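Local coordinates for microcin B17-processing protein McbB (Escherichia coli str. K-12 substr. MG1655, PDB 6GRH) that is needed to process the inactive microcin B17 precursor peptide into the active antibiotic, at residues 126-131 and 154-159; 147-152 and 226-231; 172-177 and 199-204. One frame throughout, in Å; residues are numbered along the deposited sequence.

How the contacts relate
From the N terminus, strand 122-127 leads into the turn of 126-131, which contact 1 joins to the second half of helix 150-160. That closes a loop holding strand 139-144. Residues 147-152, which lead into the start of the same helix, lie inside this loop, and contact 2 carries them to 226-231, so contacts 1 and 2 cross. They also touch, Ile-152 packing on Ile-128. Contact 3 joins the end of strand 167-174 to helix 193-204 and is nested within the loop that contact 2 closes. Contacts 2 and 3 meet along 226-231, where Leu-229 packs on Tyr-172 and Met-227 on Leu-201. Together they tie the mixed sheet to two helices and one long loop.

Contact 1 of 3, residues 126-131 and 154-159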
loop_
_atom_site.group_PDB
_atom_site.type_symbol
_atom_site.label_atom_id
_atom_site.label_comp_id
_atom_site.label_asym_id
_atom_site.label_seq_id
_atom_site.Cartn_x
_atom_site.Cartn_y
_atom_site.Cartn_z
ATOM N N ILE B 126 -11.437 -17.323 31.224
ATOM C CA ILE B 126 -10.957 -16.590 32.384
ATOM C C ILE B 126 -11.486 -15.145 32.375
ATOM O O ILE B 126 -11.392 -14.431 31.364
ATOM C CB ILE B 126 -9.419 -16.613 32.439
ATOM C CG1 ILE B 126 -8.924 -18.052 32.497
ATOM C CG2 ILE B 126 -8.915 -15.843 33.661
ATOM C CD1 ILE B 126 -7.505 -18.233 32.021
ATOM N N ASP B 127 -12.048 -14.723 33.502
ATOM C CA ASP B 127 -12.479 -13.346 33.668
ATOM C C ASP B 127 -11.238 -12.509 33.947
ATOM O O ASP B 127 -10.471 -12.835 34.850
ATOM C CB ASP B 127 -13.490 -13.215 34.816
ATOM C CG ASP B 127 -14.179 -11.831 34.858
ATOM O OD1 ASP B 127 -13.581 -10.821 34.431
ATOM O OD2 ASP B 127 -15.326 -11.762 35.349
ATOM N N ILE B 128 -11.044 -11.435 33.186
ATOM C CA ILE B 128 -9.934 -10.518 33.426
ATOM C C ILE B 128 -9.882 -9.977 34.882
ATOM O O ILE B 128 -8.807 -9.706 35.381
ATOM C CB ILE B 128 -9.925 -9.348 32.398
ATOM C CG1 ILE B 128 -8.601 -8.590 32.434
ATOM C CG2 ILE B 128 -11.083 -8.389 32.627
ATOM C CD1 ILE B 128 -7.417 -9.422 31.968
ATOM N N LYS B 129 -11.030 -9.851 35.545
ATOM C CA LYS B 129 -11.110 -9.441 36.971
ATOM C C LYS B 129 -10.422 -10.395 37.967
ATOM O O LYS B 129 -10.135 -9.999 39.088
ATOM C CB LYS B 129 -12.580 -9.298 37.405
ATOM C CG LYS B 129 -13.350 -8.203 36.677
ATOM N N ASP B 130 -10.188 -11.645 37.577
ATOM C CA ASP B 130 -9.493 -12.612 38.428
ATOM C C ASP B 130 -8.062 -12.191 38.766
ATOM O O ASP B 130 -7.277 -11.888 37.884
ATOM C CB ASP B 130 -9.457 -13.992 37.759
ATOM C CG ASP B 130 -10.827 -14.682 37.733
ATOM O OD1 ASP B 130 -11.793 -14.158 38.336
ATOM O OD2 ASP B 130 -10.934 -15.761 37.101
ATOM N N ASN B 131 -7.743 -12.154 40.060
ATOM C CA ASN B 131 -6.356 -12.140 40.520
ATOM C C ASN B 131 -5.833 -13.577 40.441
ATOM O O ASN B 131 -6.626 -14.528 40.390
ATOM C CB ASN B 131 -6.266 -11.593 41.956
ATOM C CG ASN B 131 -6.704 -10.133 42.060
ATOM O OD1 ASN B 131 -7.387 -9.751 43.002
ATOM N ND2 ASN B 131 -6.313 -9.315 41.082
ATOM N N LYS B 154 -1.082 -4.952 28.757
ATOM C CA LYS B 154 0.230 -4.884 29.376
ATOM C C LYS B 154 0.356 -5.832 30.581
ATOM O O LYS B 154 1.377 -6.494 30.732
ATOM C CB LYS B 154 0.510 -3.439 29.783
ATOM C CG LYS B 154 1.844 -3.166 30.433
ATOM C CD LYS B 154 1.975 -1.647 30.610
ATOM C CE LYS B 154 3.195 -1.266 31.412
ATOM N NZ LYS B 154 4.369 -1.191 30.493
ATOM N N ARG B 155 -0.686 -5.895 31.402
ATOM C CA ARG B 155 -0.737 -6.839 32.527
ATOM C C ARG B 155 -0.608 -8.310 32.064
ATOM O O ARG B 155 0.143 -9.089 32.652
ATOM C CB ARG B 155 -2.046 -6.658 33.294
ATOM C CG ARG B 155 -2.261 -7.634 34.451
ATOM C CD ARG B 155 -3.724 -7.690 34.843
ATOM N NE ARG B 155 -4.032 -8.781 35.780
ATOM C CZ ARG B 155 -5.255 -9.261 36.013
ATOM N NH1 ARG B 155 -6.321 -8.765 35.380
ATOM N NH2 ARG B 155 -5.422 -10.259 36.883
ATOM N N ILE B 156 -1.359 -8.679 31.027
ATOM C CA ILE B 156 -1.340 -10.049 30.505
ATOM C C ILE B 156 0.043 -10.404 29.917
ATOM O O ILE B 156 0.593 -11.507 30.154
ATOM C CB ILE B 156 -2.493 -10.281 29.479
ATOM C CG1 ILE B 156 -3.876 -10.128 30.135
ATOM C CG2 ILE B 156 -2.388 -11.655 28.838
ATOM C CD1 ILE B 156 -4.113 -11.027 31.343
ATOM N N TYR B 157 0.619 -9.480 29.152
ATOM C CA TYR B 157 1.979 -9.681 28.651
ATOM C C TYR B 157 2.989 -9.812 29.796
ATOM O O TYR B 157 3.853 -10.691 29.759
ATOM C CB TYR B 157 2.392 -8.564 27.694
ATOM C CG TYR B 157 1.802 -8.618 26.278
ATOM C CD1 TYR B 157 0.940 -9.650 25.838
ATOM C CD2 TYR B 157 2.132 -7.620 25.362
ATOM C CE1 TYR B 157 0.433 -9.663 24.532
ATOM C CE2 TYR B 157 1.624 -7.628 24.076
ATOM C CZ TYR B 157 0.788 -8.647 23.653
ATOM O OH TYR B 157 0.335 -8.641 22.358
ATOM N N SER B 158 2.878 -8.935 30.795
ATOM C CA SER B 158 3.790 -8.911 31.916
ATOM C C SER B 158 3.773 -10.243 32.671
ATOM O O SER B 158 4.807 -10.770 33.006
ATOM C CB SER B 158 3.421 -7.755 32.834
ATOM O OG SER B 158 4.283 -7.702 33.912
ATOM N N LYS B 159 2.586 -10.794 32.875
ATOM C CA LYS B 159 2.435 -12.094 33.531
ATOM C C LYS B 159 2.901 -13.296 32.696
ATOM O O LYS B 159 3.540 -14.200 33.228
ATOM C CB LYS B 159 0.981 -12.295 33.934
ATOM C CG LYS B 159 0.542 -11.353 35.038
ATOM C CD LYS B 159 -0.969 -11.340 35.260
ATOM C CE LYS B 159 -1.539 -12.721 35.534
ATOM N NZ LYS B 159 -0.802 -13.456 36.603
#
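A type I beta turn from Asp-127 to Asp-130, with an Asx turn at its start, meets the side of helix 150-160 through Arg-155 and Ile-156. The turn follows strand 122-127, an outer strand of the mixed sheet within this chain. Arg-155 reaches across with its chain extended from CG to NE. CG stands anti to the backbone N (chi1 177°), and the guanidinium ends beside two backbone carbonyls of the turn. NH1 donates to Ile-128 O at 2.7 Å in a nearly straight bond of 163°. NH2 donates to Asp-130 O, also at 2.7 Å, but the bond is more bent, at 145°. Both oxygens lie at the edge of the guanidinium, near its plane. The Ile-128 side chain runs alongside Arg-155, pointing the other way, and its CD1 lies 3.6 Å from Arg-155 NH1. The same methyl meets CD1 of Ile-156 at 3.7 Å, and both isoleucines also touch Ile-101 of strand 97-102. Within the turn, Lys-129 N donates to Asp-127 OD1 at 2.9 Å, from above the carboxylate plane. The guanidinium is thus bonded to two separate carbonyls, which limits its rotation and sets it edge-on to the turn. Across this contact its charge is probably eased by the two carbonyl dipoles. The two isoleucines add an apolar contact beside these bonds.

Contact 2 of 3, residues 147-152 and 226-231; sequences NYHSDI and QMTLPA
The Tyr-148 ring carries Leu-229 CD1 over one face, 3.7 Å from the ring centroid and 15° off the normal, a CH-pi contact. Thr-228 CA lies at its edge, near the plane. The His-149 ring has Met-227 O over one face, toward the rim. At its edge, in plane, are Asp-151 N and Gln-226 NE2, the latter 3.7 Å from His-149 CE1. The ring and the Gln-226 amide are turned 85° apart. The His-149 ring also meets the methyl CG2 of Thr-228, 3.7 Å from His-149 CD2. Ser-150 N donates to Met-227 O at 3.0 Å, nearly along the C=O axis. In return Met-227 N donates to Ser-150 OG, also at 3.0 Å. The Ser-150 hydroxyl is placed for this by chi1 of 59°, which sets OG between the backbone N and the carbonyl carbon. Water 1 donates to Tyr-148 O at 2.8 Å and accepts from Leu-229 N. His-149 is the N-cap of helix 150-160, its ND1 accepting from Asp-151 N at 3.1 Å. The Tyr-148 hydroxyl is hydrogen-bonded to His-193, the first residue of helix 193-204, which Met-227 and Leu-229 also touch. Residues 226-229 thus run antiparallel to 148-151, which lead into the helix. Both backbone polar groups of Met-227 are paired there. Because ND1 accepts the capping bond, the proton of a neutral His-149 ring would be expected on NE2.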
loop_
_atom_site.group_PDB
_atom_site.type_symbol
_atom_site.label_atom_id
_atom_site.label_comp_id
_atom_site.label_asym_id
_atom_site.label_seq_id
_atom_site.Cartn_x
_atom_site.Cartn_y
_atom_site.Cartn_z
ATOM N N ASN B 147 -14.398 -3.665 26.474
ATOM C CA ASN B 147 -14.004 -2.390 27.033
ATOM C C ASN B 147 -12.482 -2.345 27.091
ATOM O O ASN B 147 -11.863 -2.778 28.054
ATOM C CB ASN B 147 -14.673 -2.191 28.372
ATOM C CG ASN B 147 -16.177 -2.302 28.259
ATOM O OD1 ASN B 147 -16.798 -1.647 27.408
ATOM N ND2 ASN B 147 -16.779 -3.170 29.079
ATOM N N TYR B 148 -11.897 -1.807 26.028
ATOM C CA TYR B 148 -10.453 -1.847 25.836
ATOM C C TYR B 148 -9.736 -0.867 26.782
ATOM O O TYR B 148 -10.193 0.226 27.006
ATOM C CB TYR B 148 -10.115 -1.506 24.388
ATOM C CG TYR B 148 -8.650 -1.462 24.133
ATOM C CD1 TYR B 148 -7.959 -2.598 23.761
ATOM C CD2 TYR B 148 -7.934 -0.264 24.299
ATOM C CE1 TYR B 148 -6.588 -2.560 23.573
ATOM C CE2 TYR B 148 -6.575 -0.209 24.096
ATOM C CZ TYR B 148 -5.901 -1.359 23.735
ATOM O OH TYR B 148 -4.559 -1.291 23.512
ATOM N N HIS B 149 -8.622 -1.297 27.336
ATOM C CA HIS B 149 -7.641 -0.393 27.928
ATOM C C HIS B 149 -6.302 -1.071 27.710
ATOM O O HIS B 149 -6.189 -2.282 27.960
ATOM C CB HIS B 149 -7.881 -0.133 29.424
ATOM C CG HIS B 149 -7.150 1.074 29.932
ATOM N ND1 HIS B 149 -5.777 1.129 30.014
ATOM C CD2 HIS B 149 -7.596 2.290 30.330
ATOM C CE1 HIS B 149 -5.405 2.321 30.445
ATOM N NE2 HIS B 149 -6.492 3.047 30.644
ATOM N N SER B 150 -5.302 -0.304 27.261
ATOM C CA SER B 150 -3.956 -0.824 27.006
ATOM C C SER B 150 -3.279 -1.453 28.217
ATOM O O SER B 150 -2.513 -2.387 28.046
ATOM C CB SER B 150 -3.037 0.265 26.422
ATOM O OG SER B 150 -2.922 1.375 27.284
ATOM N N ASP B 151 -3.536 -0.929 29.416
ATOM C CA ASP B 151 -3.049 -1.526 30.667
ATOM C C ASP B 151 -3.432 -2.997 30.862
ATOM O O ASP B 151 -2.682 -3.739 31.475
ATOM C CB ASP B 151 -3.538 -0.739 31.900
ATOM C CG ASP B 151 -2.740 0.530 32.159
ATOM O OD1 ASP B 151 -1.719 0.786 31.480
ATOM O OD2 ASP B 151 -3.131 1.279 33.075
ATOM N N ILE B 152 -4.597 -3.408 30.356
ATOM C CA ILE B 152 -5.029 -4.810 30.470
ATOM C C ILE B 152 -4.109 -5.700 29.643
ATOM O O ILE B 152 -3.650 -6.726 30.103
ATOM C CB ILE B 152 -6.471 -4.992 30.007
ATOM C CG1 ILE B 152 -7.414 -4.196 30.933
ATOM C CG2 ILE B 152 -6.818 -6.467 29.969
ATOM C CD1 ILE B 152 -8.826 -4.069 30.414
ATOM N N GLN B 226 -0.617 5.055 27.479
ATOM C CA GLN B 226 -1.870 4.404 27.823
ATOM C C GLN B 226 -2.997 4.941 26.971
ATOM O O GLN B 226 -2.969 6.116 26.557
ATOM C CB GLN B 226 -2.187 4.518 29.323
ATOM C CG GLN B 226 -2.981 5.740 29.784
ATOM C CD GLN B 226 -2.876 5.948 31.289
ATOM O OE1 GLN B 226 -2.380 6.984 31.750
ATOM N NE2 GLN B 226 -3.314 4.953 32.061
ATOM N N MET B 227 -3.983 4.084 26.706
ATOM C CA MET B 227 -5.139 4.512 25.941
ATOM C C MET B 227 -6.337 3.587 25.986
ATOM O O MET B 227 -6.234 2.392 26.274
ATOM C CB MET B 227 -4.743 4.673 24.491
ATOM C CG MET B 227 -3.921 3.511 23.989
ATOM S SD MET B 227 -4.117 3.522 22.231
ATOM C CE MET B 227 -3.089 2.112 21.819
ATOM N N THR B 228 -7.465 4.201 25.660
ATOM C CA THR B 228 -8.708 3.530 25.369
ATOM C C THR B 228 -8.969 3.764 23.881
ATOM O O THR B 228 -8.223 4.510 23.232
ATOM C CB THR B 228 -9.833 4.139 26.210
ATOM O OG1 THR B 228 -9.923 5.531 25.911
ATOM C CG2 THR B 228 -9.544 3.961 27.712
ATOM N N LEU B 229 -10.017 3.149 23.344
ATOM C CA LEU B 229 -10.303 3.232 21.908
ATOM C C LEU B 229 -11.769 3.542 21.671
ATOM O O LEU B 229 -12.618 2.863 22.239
ATOM C CB LEU B 229 -9.989 1.905 21.226
ATOM C CG LEU B 229 -8.553 1.406 21.261
ATOM C CD1 LEU B 229 -8.469 -0.010 20.698
ATOM C CD2 LEU B 229 -7.610 2.353 20.524
ATOM N N PRO B 230 -12.073 4.548 20.823
ATOM C CA PRO B 230 -13.464 4.752 20.458
ATOM C C PRO B 230 -13.997 3.587 19.567
ATOM O O PRO B 230 -13.241 2.989 18.775
ATOM C CB PRO B 230 -13.442 6.100 19.711
ATOM C CG PRO B 230 -12.089 6.167 19.115
ATOM C CD PRO B 230 -11.163 5.420 20.047
ATOM N N ALA B 231 -15.269 3.256 19.750
ATOM C CA ALA B 231 -15.925 2.191 18.989
ATOM C C ALA B 231 -17.420 2.313 19.066
ATOM O O ALA B 231 -17.935 2.934 19.981
ATOM C CB ALA B 231 -15.524 0.815 19.500
HETATM O O HOH W 1 -11.817 1.618 25.196
#

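Contact 3 of 3, residues 172-177 and 199-204; sequences YYLKES and RWLSRE. With SO4 (sulfate ion), chain G.
The Tyr-172 side chain stands roughly perpendicular to that of Trp-200. The hydroxyl of Tyr-172 comes to the edge of the indole, near its plane, with OH 3.5 Å from Trp-200 CD1. The stronger polar partner of this hydroxyl is Asp-181, to which it is hydrogen-bonded. Trp-200 also makes a cation-pi contact with Arg-179. Leu-174 lies slantwise over the base of Trp-200, its CD2 3.7 Å from Trp-200 CB. Its other methyl, CD1, faces Leu-201 CD2 more loosely. A chi1 of 173° carries Leu-174 CG away from the backbone N and turns the isobutyl group onto the helix. The strand and helix segments run nearly parallel, 14° apart, with axes 11.5 Å apart at closest approach. Helix 193-204 thus lies against one face of the mixed sheet, beside a two-residue beta hairpin. Its type II' turn, Leu-174 to Ser-177, links strands 167-174 and 177-180. Leu-174 O accepts from both Ser-177 N and Ser-177 OG, the hydroxyl lying in the carbonyl plane on a lone pair. Water 2 also donates to Leu-174 O, at 3.1 Å, and approaches Glu-204 OE2 at an unusually short 2.5 Å. The extended Lys-175 lies alongside Glu-204, pointing the other way. Their salt bridge is long, Lys-175 NZ to Glu-204 OE1 4.0 Å. On the helix, Arg-199 and Arg-203 hold a sulfate, probably from the crystallisation liquor. Arg-199 NH1 donates to sulfate O3 and NH2 to O4, each at 2.7 Å and nearly straight. Arg-203 NE donates to O1 and NH2 to O4, while its NH1 forms a salt bridge with Glu-282.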
loop_
_atom_site.group_PDB
_atom_site.type_symbol
_atom_site.label_atom_id
_atom_site.label_comp_id
_atom_site.label_asym_id
_atom_site.label_seq_id
_atom_site.Cartn_x
_atom_site.Cartn_y
_atom_site.Cartn_z
ATOM N N TYR B 172 -10.575 -6.938 19.898
ATOM C CA TYR B 172 -11.069 -5.669 20.442
ATOM C C TYR B 172 -11.754 -4.912 19.287
ATOM O O TYR B 172 -11.684 -5.341 18.125
ATOM C CB TYR B 172 -9.901 -4.839 21.063
ATOM C CG TYR B 172 -8.765 -4.627 20.112
ATOM C CD1 TYR B 172 -7.787 -5.592 19.941
ATOM C CD2 TYR B 172 -8.715 -3.496 19.307
ATOM C CE1 TYR B 172 -6.761 -5.425 19.040
ATOM C CE2 TYR B 172 -7.700 -3.320 18.393
ATOM C CZ TYR B 172 -6.732 -4.276 18.260
ATOM O OH TYR B 172 -5.750 -4.121 17.340
ATOM N N TYR B 173 -12.407 -3.809 19.625
ATOM C CA TYR B 173 -13.191 -3.041 18.696
ATOM C C TYR B 173 -12.572 -1.671 18.519
ATOM O O TYR B 173 -12.080 -1.082 19.454
ATOM C CB TYR B 173 -14.636 -2.950 19.162
ATOM C CG TYR B 173 -15.276 -4.315 19.292
ATOM C CD1 TYR B 173 -15.971 -4.887 18.227
ATOM C CD2 TYR B 173 -15.149 -5.059 20.478
ATOM C CE1 TYR B 173 -16.551 -6.153 18.341
ATOM C CE2 TYR B 173 -15.719 -6.323 20.606
ATOM C CZ TYR B 173 -16.420 -6.873 19.524
ATOM O OH TYR B 173 -16.968 -8.129 19.651
ATOM N N LEU B 174 -12.581 -1.183 17.288
ATOM C CA LEU B 174 -12.042 0.125 16.976
ATOM C C LEU B 174 -12.938 0.709 15.922
ATOM O O LEU B 174 -13.077 0.113 14.849
ATOM C CB LEU B 174 -10.606 0.037 16.453
ATOM C CG LEU B 174 -9.969 1.335 15.920
ATOM C CD1 LEU B 174 -9.936 2.395 16.990
ATOM C CD2 LEU B 174 -8.582 1.011 15.389
ATOM N N LYS B 175 -13.569 1.827 16.276
ATOM C CA LYS B 175 -14.528 2.540 15.438
ATOM C C LYS B 175 -15.668 1.611 15.010
ATOM O O LYS B 175 -16.413 1.155 15.872
ATOM C CB LYS B 175 -13.784 3.226 14.281
ATOM C CG LYS B 175 -12.849 4.308 14.809
ATOM C CD LYS B 175 -12.299 5.157 13.674
ATOM C CE LYS B 175 -11.490 6.336 14.191
ATOM N NZ LYS B 175 -11.569 7.463 13.220
ATOM N N GLU B 176 -15.778 1.265 13.726
ATOM C CA GLU B 176 -16.823 0.333 13.278
ATOM C C GLU B 176 -16.251 -1.044 12.949
ATOM O O GLU B 176 -16.888 -1.811 12.219
ATOM C CB GLU B 176 -17.543 0.923 12.064
ATOM C CG GLU B 176 -18.255 2.221 12.375
ATOM C CD GLU B 176 -18.858 2.895 11.154
ATOM O OE1 GLU B 176 -18.233 2.876 10.063
ATOM O OE2 GLU B 176 -19.963 3.466 11.301
ATOM N N SER B 177 -15.053 -1.362 13.452
ATOM C CA SER B 177 -14.420 -2.631 13.165
ATOM C C SER B 177 -14.216 -3.512 14.379
ATOM O O SER B 177 -14.080 -3.029 15.522
ATOM C CB SER B 177 -13.070 -2.429 12.495
ATOM O OG SER B 177 -12.126 -1.911 13.423
ATOM N N ARG B 199 -0.374 0.578 14.080
ATOM C CA ARG B 199 -0.657 0.504 12.640
ATOM C C ARG B 199 -2.088 1.000 12.334
ATOM O O ARG B 199 -2.262 1.820 11.414
ATOM C CB ARG B 199 -0.430 -0.907 12.104
ATOM C CG ARG B 199 -0.594 -1.072 10.597
ATOM C CD ARG B 199 0.586 -0.511 9.849
ATOM N NE ARG B 199 0.444 -0.643 8.402
ATOM C CZ ARG B 199 -0.152 0.236 7.585
ATOM N NH1 ARG B 199 -0.737 1.360 8.027
ATOM N NH2 ARG B 199 -0.177 -0.032 6.286
ATOM N N TRP B 200 -3.084 0.564 13.100
ATOM C CA TRP B 200 -4.476 0.974 12.840
ATOM C C TRP B 200 -4.730 2.438 13.217
ATOM O O TRP B 200 -5.427 3.156 12.480
ATOM C CB TRP B 200 -5.505 0.081 13.546
ATOM C CG TRP B 200 -5.289 -1.417 13.413
ATOM C CD1 TRP B 200 -5.474 -2.338 14.395
ATOM C CD2 TRP B 200 -4.843 -2.149 12.259
ATOM N NE1 TRP B 200 -5.173 -3.582 13.937
ATOM C CE2 TRP B 200 -4.795 -3.505 12.629
ATOM C CE3 TRP B 200 -4.493 -1.790 10.944
ATOM C CZ2 TRP B 200 -4.408 -4.514 11.749
ATOM C CZ3 TRP B 200 -4.096 -2.795 10.060
ATOM C CH2 TRP B 200 -4.053 -4.140 10.470
ATOM N N LEU B 201 -4.163 2.897 14.337
ATOM C CA LEU B 201 -4.322 4.306 14.725
ATOM C C LEU B 201 -3.711 5.289 13.701
ATOM O O LEU B 201 -4.318 6.332 13.422
ATOM C CB LEU B 201 -3.813 4.576 16.136
ATOM C CG LEU B 201 -4.626 3.868 17.224
ATOM C CD1 LEU B 201 -3.973 4.091 18.568
ATOM C CD2 LEU B 201 -6.074 4.297 17.289
ATOM N N SER B 202 -2.553 4.926 13.150
ATOM C CA SER B 202 -1.908 5.654 12.060
ATOM C C SER B 202 -2.774 5.716 10.805
ATOM O O SER B 202 -2.992 6.796 10.262
ATOM C CB SER B 202 -0.549 5.018 11.714
ATOM O OG SER B 202 -0.677 3.864 10.877
ATOM N N ARG B 203 -3.257 4.561 10.352
ATOM C CA ARG B 203 -4.153 4.487 9.176
ATOM C C ARG B 203 -5.425 5.324 9.359
ATOM O O ARG B 203 -5.914 5.901 8.382
ATOM C CB ARG B 203 -4.513 3.040 8.815
ATOM C CG ARG B 203 -5.631 2.890 7.768
ATOM C CD ARG B 203 -5.834 1.439 7.340
ATOM N NE ARG B 203 -4.649 0.940 6.629
ATOM C CZ ARG B 203 -4.289 -0.339 6.524
ATOM N NH1 ARG B 203 -5.008 -1.312 7.084
ATOM N NH2 ARG B 203 -3.177 -0.653 5.857
ATOM N N GLU B 204 -5.955 5.407 10.581
ATOM C CA GLU B 204 -7.183 6.211 10.833
ATOM C C GLU B 204 -6.978 7.731 10.867
ATOM O O GLU B 204 -7.958 8.493 10.808
ATOM C CB GLU B 204 -7.876 5.782 12.128
ATOM C CG GLU B 204 -8.268 4.311 12.160
ATOM C CD GLU B 204 -9.537 3.955 11.410
ATOM O OE1 GLU B 204 -10.089 4.783 10.654
ATOM O OE2 GLU B 204 -9.988 2.812 11.605
HETATM S S SO4 G . -1.957 2.955 4.992
HETATM O O1 SO4 G . -3.374 3.104 4.591
HETATM O O2 SO4 G . -1.103 3.967 4.329
HETATM O O3 SO4 G . -1.867 3.173 6.453
HETATM O O4 SO4 G . -1.511 1.607 4.597
HETATM O O HOH W 2 -11.067 0.771 12.578
#